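PDB 6DY3: N-acylethanolamine-hydrolyzing acid amidase beta-subunit from Caenorhabditis elegans, which probably hydrolyses bioactive fatty acid amides such as N-palmitoylethanolamine to ethanolamine and free fatty acids, as one half of an autocatalytically cleaved heterodimer. Local coordinates for residues E108-D111 / A112-T116; S222-Y225 / F226-S229. All blocks are in the same frame, centred on the assembly; numbering follows the deposited sequence.

Contact 1 (E108-D111 / A112-T116); sequences EAVD and AFSRT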
loop_
_atom_site.group_PDB
_atom_site.type_symbol
_atom_site.label_atom_id
_atom_site.label_comp_id
_atom_site.label_asym_id
_atom_site.label_seq_id
_atom_site.Cartn_x
_atom_site.Cartn_y
_atom_site.Cartn_z
ATOM N N GLU B 108 6.583 -12.708 12.541
ATOM C CA GLU B 108 7.525 -11.615 12.762
ATOM C C GLU B 108 6.987 -10.306 12.201
ATOM O O GLU B 108 7.125 -9.249 12.830
ATOM C CB GLU B 108 8.877 -11.951 12.134
ATOM C CG GLU B 108 9.690 -12.961 12.920
ATOM C CD GLU B 108 10.940 -13.414 12.186
ATOM O OE1 GLU B 108 10.887 -13.594 10.951
ATOM O OE2 GLU B 108 11.985 -13.576 12.848
ATOM N N ALA B 109 6.362 -10.357 11.025
ATOM C CA ALA B 109 5.831 -9.142 10.419
ATOM C C ALA B 109 4.668 -8.581 11.229
ATOM O O ALA B 109 4.566 -7.362 11.410
ATOM C CB ALA B 109 5.398 -9.424 8.980
ATOM N N VAL B 110 3.783 -9.450 11.726
ATOM C CA VAL B 110 2.632 -8.979 12.491
ATOM C C VAL B 110 3.082 -8.268 13.762
ATOM O O VAL B 110 2.520 -7.234 14.144
ATOM C CB VAL B 110 1.686 -10.154 12.807
ATOM C CG1 VAL B 110 0.561 -9.712 13.741
ATOM C CG2 VAL B 110 1.104 -10.727 11.524
ATOM N N ASP B 111 4.098 -8.800 14.436
ATOM C CA ASP B 111 4.570 -8.150 15.654
ATOM C C ASP B 111 5.220 -6.806 15.351
ATOM O O ASP B 111 5.019 -5.834 16.088
ATOM C CB ASP B 111 5.542 -9.071 16.392
ATOM C CG ASP B 111 4.843 -10.260 17.029
ATOM O OD1 ASP B 111 3.657 -10.118 17.398
ATOM O OD2 ASP B 111 5.473 -11.333 17.158
ATOM N N ALA B 112 5.975 -6.723 14.252
ATOM C CA ALA B 112 6.606 -5.462 13.879
ATOM C C ALA B 112 5.562 -4.383 13.629
ATOM O O ALA B 112 5.739 -3.230 14.042
ATOM C CB ALA B 112 7.482 -5.661 12.644
ATOM N N PHE B 113 4.466 -4.740 12.959
ATOM C CA PHE B 113 3.384 -3.803 12.685
ATOM C C PHE B 113 2.566 -3.472 13.928
ATOM O O PHE B 113 1.794 -2.508 13.896
ATOM C CB PHE B 113 2.451 -4.369 11.602
ATOM C CG PHE B 113 3.081 -4.481 10.231
ATOM C CD1 PHE B 113 3.854 -3.456 9.713
ATOM C CD2 PHE B 113 2.894 -5.619 9.461
ATOM C CE1 PHE B 113 4.425 -3.561 8.460
ATOM C CE2 PHE B 113 3.467 -5.727 8.207
ATOM C CZ PHE B 113 4.231 -4.694 7.708
ATOM N N SER B 114 2.698 -4.247 15.005
ATOM C CA SER B 114 1.912 -4.055 16.219
ATOM C C SER B 114 2.657 -3.316 17.324
ATOM O O SER B 114 2.089 -3.115 18.401
ATOM C CB SER B 114 1.446 -5.409 16.757
ATOM O OG SER B 114 0.745 -6.127 15.763
ATOM N N ARG B 115 3.907 -2.918 17.101
ATOM C CA ARG B 115 4.674 -2.279 18.162
ATOM C C ARG B 115 4.018 -0.972 18.588
ATOM O O ARG B 115 3.505 -0.214 17.761
ATOM C CB ARG B 115 6.108 -2.021 17.702
ATOM C CG ARG B 115 6.989 -3.255 17.692
ATOM C CD ARG B 115 8.462 -2.867 17.585
ATOM N NE ARG B 115 8.770 -2.219 16.306
ATOM C CZ ARG B 115 9.404 -2.802 15.286
ATOM N NH1 ARG B 115 9.830 -4.062 15.369
ATOM N NH2 ARG B 115 9.624 -2.114 14.171
ATOM N N THR B 116 4.041 -0.709 19.893
ATOM C CA THR B 116 3.482 0.522 20.443
ATOM C C THR B 116 4.468 1.650 20.184
ATOM O O THR B 116 5.453 1.812 20.906
ATOM C CB THR B 116 3.204 0.381 21.936
ATOM O OG1 THR B 116 2.255 -0.667 22.155
ATOM C CG2 THR B 116 2.642 1.685 22.494
#
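The Phe113 ring lies back along the helix against Ala109. Its CE2 is 4.2 Å from the Ala109 CB, an apolar contact one turn apart. The Ala109 carbonyl oxygen approaches the same ring obliquely. With CG anti to the carbonyl carbon and beside the backbone N (chi1 -67°), the ring is carried back toward Ala109. The Arg115 side chain bends at chi3, and one face of its guanidinium lies over Ala112 O.

Two regular helical bonds hold the backbone: Ala112 N to Glu108 O at 3.1 Å and Phe113 N to Ala109 O at 3.0 Å. Ser114 N bonds to Asp111 O, three residues back, and meets that carbonyl from above its plane. The hydroxyl of Ser114 gives its hydrogen to Val110 O, with OG at 2.6 Å. This side-chain bond takes up a carbonyl of the last turn, at the C-terminal end of helix 106-113. At that end, Arg139 NH1 bonds to the backbone oxygens of Phe113 and Arg115. Phe113 is buried between Phe95, Ile96 and Val99 of helix 92-102 and Ile124, Val126 and Ile137 of strands 122-127 and 134-139. Val110 rests on the same two strands.

Contact 2 (S222-Y225 / F226-S229); sequences SADY and FRQS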
loop_
_atom_site.group_PDB
_atom_site.type_symbol
_atom_site.label_atom_id
_atom_site.label_comp_id
_atom_site.label_asym_id
_atom_site.label_seq_id
_atom_site.Cartn_x
_atom_site.Cartn_y
_atom_site.Cartn_z
ATOM N N SER B 222 4.625 -17.981 -5.618
ATOM C CA SER B 222 3.888 -16.770 -5.265
ATOM C C SER B 222 4.461 -15.551 -5.972
ATOM O O SER B 222 3.711 -14.661 -6.392
ATOM C CB SER B 222 3.906 -16.566 -3.749
ATOM O OG SER B 222 5.231 -16.429 -3.266
ATOM N N ALA B 223 5.786 -15.488 -6.117
ATOM C CA ALA B 223 6.391 -14.358 -6.812
ATOM C C ALA B 223 5.961 -14.318 -8.271
ATOM O O ALA B 223 5.628 -13.251 -8.796
ATOM C CB ALA B 223 7.916 -14.425 -6.704
ATOM N N ASP B 224 5.934 -15.476 -8.935
ATOM C CA ASP B 224 5.509 -15.515 -10.331
ATOM C C ASP B 224 4.053 -15.098 -10.468
ATOM O O ASP B 224 3.687 -14.392 -11.415
ATOM C CB ASP B 224 5.726 -16.914 -10.908
ATOM C CG ASP B 224 7.198 -17.281 -11.021
ATOM O OD1 ASP B 224 8.050 -16.410 -10.754
ATOM O OD2 ASP B 224 7.504 -18.439 -11.383
ATOM N N TYR B 225 3.206 -15.530 -9.534
ATOM C CA TYR B 225 1.795 -15.163 -9.577
ATOM C C TYR B 225 1.606 -13.661 -9.394
ATOM O O TYR B 225 0.927 -13.005 -10.193
ATOM C CB TYR B 225 1.028 -15.933 -8.502
ATOM C CG TYR B 225 -0.422 -15.547 -8.437
ATOM C CD1 TYR B 225 -1.340 -16.075 -9.334
ATOM C CD2 TYR B 225 -0.872 -14.633 -7.490
ATOM C CE1 TYR B 225 -2.669 -15.719 -9.286
ATOM C CE2 TYR B 225 -2.204 -14.267 -7.432
ATOM C CZ TYR B 225 -3.098 -14.814 -8.335
ATOM O OH TYR B 225 -4.425 -14.453 -8.288
ATOM N N PHE B 226 2.194 -13.102 -8.332
ATOM C CA PHE B 226 2.039 -11.681 -8.043
ATOM C C PHE B 226 2.511 -10.810 -9.200
ATOM O O PHE B 226 1.992 -9.704 -9.398
ATOM C CB PHE B 226 2.808 -11.340 -6.766
ATOM C CG PHE B 226 2.639 -9.921 -6.299
ATOM C CD1 PHE B 226 3.654 -9.297 -5.588
ATOM C CD2 PHE B 226 1.463 -9.220 -6.544
ATOM C CE1 PHE B 226 3.509 -7.994 -5.144
ATOM C CE2 PHE B 226 1.309 -7.917 -6.107
ATOM C CZ PHE B 226 2.332 -7.301 -5.403
ATOM N N ARG B 227 3.493 -11.284 -9.969
ATOM C CA ARG B 227 4.055 -10.514 -11.075
ATOM C C ARG B 227 3.081 -10.343 -12.234
ATOM O O ARG B 227 3.336 -9.516 -13.117
ATOM C CB ARG B 227 5.337 -11.188 -11.577
ATOM C CG ARG B 227 6.214 -10.299 -12.435
ATOM C CD ARG B 227 7.509 -10.998 -12.850
ATOM N NE ARG B 227 8.295 -11.441 -11.697
ATOM C CZ ARG B 227 8.428 -12.706 -11.297
ATOM N NH1 ARG B 227 7.838 -13.695 -11.962
ATOM N NH2 ARG B 227 9.166 -12.987 -10.228
ATOM N N GLN B 228 1.984 -11.101 -12.259
ATOM C CA GLN B 228 1.021 -11.043 -13.352
ATOM C C GLN B 228 -0.420 -10.933 -12.868
ATOM O O GLN B 228 -1.339 -10.978 -13.695
ATOM C CB GLN B 228 1.169 -12.276 -14.251
ATOM C CG GLN B 228 0.995 -13.607 -13.520
ATOM C CD GLN B 228 -0.458 -13.991 -13.302
ATOM O OE1 GLN B 228 -1.222 -14.166 -14.254
ATOM N NE2 GLN B 228 -0.851 -14.103 -12.039
ATOM N N SER B 229 -0.645 -10.797 -11.559
ATOM C CA SER B 229 -1.988 -10.795 -10.993
ATOM C C SER B 229 -2.606 -9.403 -10.872
ATOM O O SER B 229 -3.789 -9.297 -10.532
ATOM C CB SER B 229 -1.966 -11.461 -9.614
ATOM O OG SER B 229 -1.188 -10.704 -8.707
HETATM O O HOH W 1 10.237 -15.666 -9.564
#
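Tyr225 O takes two bonds from Gln228. The side-chain NE2 reaches it at 2.8 Å, in the carbonyl plane and on a lone pair. The backbone N of Gln228 reaches it at 3.0 Å, from above that plane. The side-chain bond is possible because CG of Gln228 sits between the backbone N and the carbonyl carbon (chi1 58°) and the chain folds back at chi2.

Earlier oxygens are paired in the helical way: Phe226 N with Ser222 O at 2.9 Å and Arg227 N with Ala223 O at 3.1 Å. These bonds finish the short helix 222-226, and the chain then leads through a turn into strand 231-232, an edge strand, within this chain, of the five-stranded antiparallel sheet of this Ntn-hydrolase fold.

Asp224 and Arg227 lie side by side and form a salt bridge, with OD1 3.0 Å from NH1. OD1 lies in the guanidinium plane but is met from above its own carboxylate plane. One water donates to Asp224 OD1 at 2.6 Å and accepts from Arg227 NH2. NH2 also pairs with Asp35, so the arginine charge has two acidic partners. Arg227 packs on His16 of the alpha subunit as well.

Ser229 CB makes a CH-pi contact over one face of the Tyr225 ring, 3.9 Å from its centroid. Its hydroxyl bonds to Val214 O, and Tyr225 OH bonds to Glu192. If Tyr225 were an alanine, Glu192 would probably lose that hydroxyl partner and Ser229 CB the ring face it packs on.

In the fold
Contact 1 comes first along the chain, and contact 2 follows near the C-terminus. Their centres are 25 Å apart and their nearest atoms about 13 Å apart, so they do not touch. Each lies at the C-terminal end of a helix. Contact 1 packs on strands 122-127 and 134-139 of the seven-stranded sheet. Along the chain, contact 2 comes between strands 209-215 and 231-232; in space it packs on strand 209-215 and reaches strand 41-49 of the seven-stranded sheet. Contact 2 thus joins both sheets, and it alone also meets the alpha subunit. Arg17, probably important for activity, is about 11 Å from Phe113 and 8 Å from Phe226, side chain to side chain.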